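Local coordinates for protein putrescine aminotransferase (Halomonas elongata DSM 2581, PDB 6GWI) that probably transfers amino groups from putrescine or related amines to a keto acceptor, using pyridoxal-5'-phosphate as cofactor, at residues R126-Y131 with V217-A222; T200-L205 with W239-K244. All coordinates share one frame; numbering follows the deposited sequence.

Contact 1: R126-Y131 with V217-A222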
loop_
_atom_site.group_PDB
_atom_site.type_symbol
_atom_site.label_atom_id
_atom_site.label_comp_id
_atom_site.label_asym_id
_atom_site.label_seq_id
_atom_site.Cartn_x
_atom_site.Cartn_y
_atom_site.Cartn_z
ATOM N N ARG B 126 2.362 -8.494 11.293
ATOM C CA ARG B 126 3.761 -8.786 11.589
ATOM C C ARG B 126 4.142 -8.290 12.975
ATOM O O ARG B 126 4.906 -8.950 13.688
ATOM C CB ARG B 126 4.673 -8.170 10.530
ATOM C CG ARG B 126 4.541 -8.799 9.156
ATOM C CD ARG B 126 5.623 -8.293 8.206
ATOM N NE ARG B 126 6.939 -8.860 8.502
ATOM C CZ ARG B 126 8.087 -8.383 8.025
ATOM N NH1 ARG B 126 8.089 -7.319 7.234
ATOM N NH2 ARG B 126 9.236 -8.966 8.341
ATOM N N MET B 127 3.607 -7.135 13.385
ATOM C CA MET B 127 3.896 -6.624 14.718
ATOM C C MET B 127 3.348 -7.557 15.790
ATOM O O MET B 127 4.022 -7.835 16.789
ATOM C CB MET B 127 3.302 -5.229 14.891
ATOM C CG MET B 127 4.157 -4.105 14.352
ATOM S SD MET B 127 3.395 -2.515 14.714
ATOM C CE MET B 127 4.656 -1.403 14.100
ATOM N N VAL B 128 2.123 -8.049 15.600
ATOM C CA VAL B 128 1.496 -8.912 16.598
ATOM C C VAL B 128 2.314 -10.180 16.793
ATOM O O VAL B 128 2.607 -10.588 17.923
ATOM C CB VAL B 128 0.047 -9.227 16.189
ATOM C CG1 VAL B 128 -0.508 -10.407 16.977
ATOM C CG2 VAL B 128 -0.831 -8.006 16.396
ATOM N N ARG B 129 2.709 -10.815 15.691
ATOM C CA ARG B 129 3.394 -12.099 15.773
ATOM C C ARG B 129 4.850 -11.928 16.176
ATOM O O ARG B 129 5.388 -12.765 16.909
ATOM C CB ARG B 129 3.245 -12.834 14.436
ATOM C CG ARG B 129 1.840 -13.453 14.289
ATOM C CD ARG B 129 1.463 -13.937 12.878
ATOM N NE ARG B 129 0.207 -14.697 12.918
ATOM C CZ ARG B 129 -0.357 -15.315 11.879
ATOM N NH1 ARG B 129 0.207 -15.283 10.679
ATOM N NH2 ARG B 129 -1.495 -15.977 12.047
ATOM N N ARG B 130 5.482 -10.834 15.754
ATOM C CA ARG B 130 6.811 -10.510 16.250
ATOM C C ARG B 130 6.779 -10.249 17.749
ATOM O O ARG B 130 7.669 -10.693 18.484
ATOM C CB ARG B 130 7.352 -9.298 15.492
ATOM C CG ARG B 130 8.706 -8.786 15.957
ATOM C CD ARG B 130 9.842 -9.792 15.756
ATOM N NE ARG B 130 11.138 -9.172 16.042
ATOM C CZ ARG B 130 12.260 -9.836 16.307
ATOM N NH1 ARG B 130 12.274 -11.163 16.328
ATOM N NH2 ARG B 130 13.378 -9.165 16.557
ATOM N N TYR B 131 5.748 -9.545 18.221
ATOM C CA TYR B 131 5.616 -9.240 19.640
ATOM C C TYR B 131 5.673 -10.506 20.484
ATOM O O TYR B 131 6.501 -10.629 21.393
ATOM C CB TYR B 131 4.304 -8.492 19.887
ATOM C CG TYR B 131 3.968 -8.321 21.348
ATOM C CD1 TYR B 131 4.555 -7.314 22.104
ATOM C CD2 TYR B 131 3.066 -9.170 21.970
ATOM C CE1 TYR B 131 4.248 -7.160 23.438
ATOM C CE2 TYR B 131 2.756 -9.024 23.295
ATOM C CZ TYR B 131 3.348 -8.021 24.026
ATOM O OH TYR B 131 3.032 -7.880 25.353
ATOM N N VAL B 217 -3.356 -18.143 20.923
ATOM C CA VAL B 217 -4.044 -16.978 20.371
ATOM C C VAL B 217 -3.205 -15.733 20.624
ATOM O O VAL B 217 -2.782 -15.473 21.758
ATOM C CB VAL B 217 -5.453 -16.822 20.972
ATOM C CG1 VAL B 217 -6.116 -15.541 20.471
ATOM C CG2 VAL B 217 -6.318 -18.031 20.620
ATOM N N ALA B 218 -2.967 -14.964 19.561
ATOM C CA ALA B 218 -2.168 -13.748 19.617
ATOM C C ALA B 218 -3.009 -12.483 19.724
ATOM O O ALA B 218 -2.614 -11.545 20.424
ATOM C CB ALA B 218 -1.274 -13.650 18.374
ATOM N N ALA B 219 -4.162 -12.425 19.061
ATOM C CA ALA B 219 -4.886 -11.165 18.993
ATOM C C ALA B 219 -6.309 -11.375 18.503
ATOM O O ALA B 219 -6.617 -12.349 17.809
ATOM C CB ALA B 219 -4.170 -10.166 18.069
ATOM N N PHE B 220 -7.167 -10.429 18.877
ATOM C CA PHE B 220 -8.510 -10.268 18.335
ATOM C C PHE B 220 -8.549 -8.956 17.561
ATOM O O PHE B 220 -8.121 -7.917 18.077
ATOM C CB PHE B 220 -9.547 -10.278 19.461
ATOM C CG PHE B 220 -10.940 -9.891 19.031
ATOM C CD1 PHE B 220 -11.646 -10.652 18.114
ATOM C CD2 PHE B 220 -11.552 -8.774 19.576
ATOM C CE1 PHE B 220 -12.932 -10.294 17.738
ATOM C CE2 PHE B 220 -12.833 -8.414 19.205
ATOM C CZ PHE B 220 -13.523 -9.174 18.285
ATOM N N ILE B 221 -9.018 -9.010 16.319
ATOM C CA ILE B 221 -9.076 -7.838 15.450
ATOM C C ILE B 221 -10.531 -7.587 15.080
ATOM O O ILE B 221 -11.257 -8.523 14.722
ATOM C CB ILE B 221 -8.200 -8.021 14.195
ATOM C CG1 ILE B 221 -8.138 -6.718 13.390
ATOM C CG2 ILE B 221 -8.730 -9.158 13.324
ATOM C CD1 ILE B 221 -7.219 -6.778 12.152
ATOM N N ALA B 222 -10.954 -6.327 15.160
ATOM C CA ALA B 222 -12.334 -5.991 14.845
ATOM C C ALA B 222 -12.451 -4.516 14.494
ATOM O O ALA B 222 -11.741 -3.678 15.054
ATOM C CB ALA B 222 -13.259 -6.327 16.023
#
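V128 packs its CG1 methyl against two consecutive alanines, A218 and A219, where helix 117-134 lies on the central parallel sheet. The layout fits the large alpha/beta domain of a fold-type I, class III aminotransferase. Here the helix covers one face of strand 217-222, which runs between strands 142-146 and 252-255.

The contact between the segments is wholly apolar and rests mainly on one methyl group: CG1 of V128 stands 3.6 Å from CB of A218 and 3.8 Å from CB of A219, sitting over the gap between the two methyls. With chi1 at 164°, CG1 is anti to the backbone N and reaches out to the strand, while CG2, beside the backbone N, stays more distant, 4.3 Å from CB of A219. The small alanine side chains let the helix come near the sheet, with the CA atoms of V128 and A218 6.8 Å apart. I143 of the adjoining strand touches both V128 and A219 and continues the same apolar patch.

Two neighbouring strand residues would normally point to opposite faces of a sheet. Both alanines can meet V128 because the strand is kinked at A218, whose psi of -37° is helical; together with the backbone bonds of A218 and A219 to W142, this is consistent with a beta bulge.

Flanking polar groups tie the helix down. R129 donates hydrogen bonds to the carbonyl oxygens of Q141 and P175, and R126 donates one to the carbonyl oxygen of Q169 of the second subunit, so the helix also lies at the dimer interface. At the kink, the carbonyl oxygen of A218 accepts a hydrogen bond from NE1 of W132, a residue of the same helix as V128.

Contact 2: T200-L205 with W239-K244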
loop_
_atom_site.group_PDB
_atom_site.type_symbol
_atom_site.label_atom_id
_atom_site.label_comp_id
_atom_site.label_asym_id
_atom_site.label_seq_id
_atom_site.Cartn_x
_atom_site.Cartn_y
_atom_site.Cartn_z
ATOM N N THR B 200 -24.219 -12.942 23.183
ATOM C CA THR B 200 -23.905 -14.174 22.468
ATOM C C THR B 200 -22.713 -13.979 21.536
ATOM O O THR B 200 -21.796 -14.804 21.494
ATOM C CB THR B 200 -25.127 -14.639 21.675
ATOM O OG1 THR B 200 -26.201 -14.927 22.576
ATOM C CG2 THR B 200 -24.809 -15.880 20.853
ATOM N N CYS B 201 -22.703 -12.874 20.788
ATOM C CA CYS B 201 -21.615 -12.638 19.843
ATOM C C CYS B 201 -20.298 -12.362 20.556
ATOM O O CYS B 201 -19.232 -12.705 20.031
ATOM C CB CYS B 201 -22.001 -11.498 18.906
ATOM S SG CYS B 201 -23.391 -11.949 17.841
ATOM N N ALA B 202 -20.343 -11.743 21.739
ATOM C CA ALA B 202 -19.138 -11.614 22.555
ATOM C C ALA B 202 -18.684 -12.970 23.085
ATOM O O ALA B 202 -17.482 -13.251 23.140
ATOM C CB ALA B 202 -19.382 -10.645 23.711
ATOM N N GLU B 203 -19.630 -13.817 23.506
ATOM C CA GLU B 203 -19.263 -15.144 23.994
ATOM C C GLU B 203 -18.639 -15.989 22.893
ATOM O O GLU B 203 -17.845 -16.893 23.180
ATOM C CB GLU B 203 -20.487 -15.850 24.581
ATOM C CG GLU B 203 -20.209 -17.255 25.116
ATOM C CD GLU B 203 -19.024 -17.315 26.071
ATOM O OE1 GLU B 203 -18.737 -16.300 26.741
ATOM O OE2 GLU B 203 -18.381 -18.383 26.153
ATOM N N ALA B 204 -18.983 -15.714 21.630
ATOM C CA ALA B 204 -18.361 -16.429 20.521
ATOM C C ALA B 204 -16.852 -16.235 20.513
ATOM O O ALA B 204 -16.113 -17.149 20.127
ATOM C CB ALA B 204 -18.958 -15.965 19.192
ATOM N N LEU B 205 -16.375 -15.058 20.925
ATOM C CA LEU B 205 -14.936 -14.836 21.025
ATOM C C LEU B 205 -14.310 -15.772 22.052
ATOM O O LEU B 205 -13.303 -16.434 21.774
ATOM C CB LEU B 205 -14.652 -13.379 21.390
ATOM C CG LEU B 205 -13.177 -13.059 21.633
ATOM C CD1 LEU B 205 -12.355 -13.340 20.371
ATOM C CD2 LEU B 205 -12.993 -11.620 22.089
ATOM N N TRP B 239 -19.801 -4.592 23.012
ATOM C CA TRP B 239 -18.424 -4.238 23.328
ATOM C C TRP B 239 -18.133 -4.322 24.823
ATOM O O TRP B 239 -17.024 -4.720 25.201
ATOM C CB TRP B 239 -18.090 -2.847 22.784
ATOM C CG TRP B 239 -17.684 -2.892 21.332
ATOM C CD1 TRP B 239 -18.331 -2.318 20.275
ATOM C CD2 TRP B 239 -16.551 -3.579 20.782
ATOM N NE1 TRP B 239 -17.664 -2.593 19.105
ATOM C CE2 TRP B 239 -16.569 -3.366 19.389
ATOM C CE3 TRP B 239 -15.522 -4.348 21.333
ATOM C CZ2 TRP B 239 -15.597 -3.893 18.540
ATOM C CZ3 TRP B 239 -14.557 -4.868 20.490
ATOM C CH2 TRP B 239 -14.602 -4.641 19.108
ATOM N N PRO B 240 -19.074 -3.959 25.707
ATOM C CA PRO B 240 -18.828 -4.203 27.139
ATOM C C PRO B 240 -18.592 -5.669 27.448
ATOM O O PRO B 240 -17.731 -6.001 28.271
ATOM C CB PRO B 240 -20.109 -3.685 27.810
ATOM C CG PRO B 240 -20.637 -2.665 26.867
ATOM C CD PRO B 240 -20.333 -3.222 25.493
ATOM N N ALA B 241 -19.347 -6.561 26.803
ATOM C CA ALA B 241 -19.136 -7.990 27.002
ATOM C C ALA B 241 -17.818 -8.447 26.382
ATOM O O ALA B 241 -17.139 -9.318 26.938
ATOM C CB ALA B 241 -20.316 -8.775 26.429
ATOM N N VAL B 242 -17.428 -7.875 25.236
ATOM C CA VAL B 242 -16.132 -8.222 24.655
ATOM C C VAL B 242 -15.008 -7.841 25.612
ATOM O O VAL B 242 -14.047 -8.597 25.801
ATOM C CB VAL B 242 -15.944 -7.548 23.282
ATOM C CG1 VAL B 242 -14.505 -7.726 22.796
ATOM C CG2 VAL B 242 -16.926 -8.112 22.256
ATOM N N LYS B 243 -15.102 -6.655 26.221
ATOM C CA LYS B 243 -14.085 -6.242 27.181
ATOM C C LYS B 243 -13.994 -7.234 28.331
ATOM O O LYS B 243 -12.905 -7.478 28.863
ATOM C CB LYS B 243 -14.403 -4.842 27.712
ATOM C CG LYS B 243 -14.300 -3.738 26.671
ATOM C CD LYS B 243 -14.124 -2.368 27.316
ATOM C CE LYS B 243 -15.389 -1.904 28.020
ATOM N NZ LYS B 243 -15.294 -0.474 28.435
ATOM N N LYS B 244 -15.127 -7.812 28.721
ATOM C CA LYS B 244 -15.130 -8.810 29.781
ATOM C C LYS B 244 -14.325 -10.037 29.378
ATOM O O LYS B 244 -13.538 -10.564 30.175
ATOM C CB LYS B 244 -16.579 -9.180 30.108
ATOM C CG LYS B 244 -16.806 -9.804 31.476
ATOM C CD LYS B 244 -18.253 -9.619 31.946
ATOM C CE LYS B 244 -19.250 -10.418 31.112
ATOM N NZ LYS B 244 -19.092 -11.888 31.295
#
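Helices 194-212 and 238-248 run side by side in the same direction, their short segments crossing at -24° with axes 8.4 Å apart at closest approach, and the CA atoms of A202 and V242 come within 5.0 Å of each other.

A202 makes this closeness possible. Its CB meets CB of A241 at 3.4 Å, tighter than ordinary van der Waals contact, and also presses on the opposing backbone, lying 3.7 Å from N of V242. The two branches of V242 divide the remaining work. CG2, placed beside its own backbone N, touches CB of A202 at 3.8 Å; CG1, anti to that N (chi1 171°), turns to L205 and lies 4.2 Å from its CD2. Methyl-to-methyl packing thus runs along the interface from A241 through A202 and V242 to L205, one helical turn beyond A202. L205 reaches further along helix 238-248 to touch V245 and L246.

The pair forms part of the helical layer on one face of the parallel sheet. Helix 238-248 is the connection of a beta-alpha-beta crossover between the adjacent strands 217-222 and 252-255, whereas helix 194-212 leads into the first of them. Beneath both helices lies F220 of strand 217-222.

Overall arrangement
Strand 217-222 joins the two contacts, whose centres lie 18 Å apart. Its two faces serve different layers: helix 117-134 packs on one in contact 1, the helices of contact 2 on the other, giving a helix-sheet-helix sandwich. The second face meets contact 2 directly, with CD1 of F220 3.6 Å from CD1 of L205 and CB of A222 3.8 Å from CH2 of W239. The same region leads to the cofactor. The start of helix 117-134 supplies G117, S118 and N121 to the pyridoxal-5'-phosphate pocket. E223 and D256, also pocket residues, directly follow strand 217-222 and strand 252-255, the latter entered from helix 238-248 of contact 2.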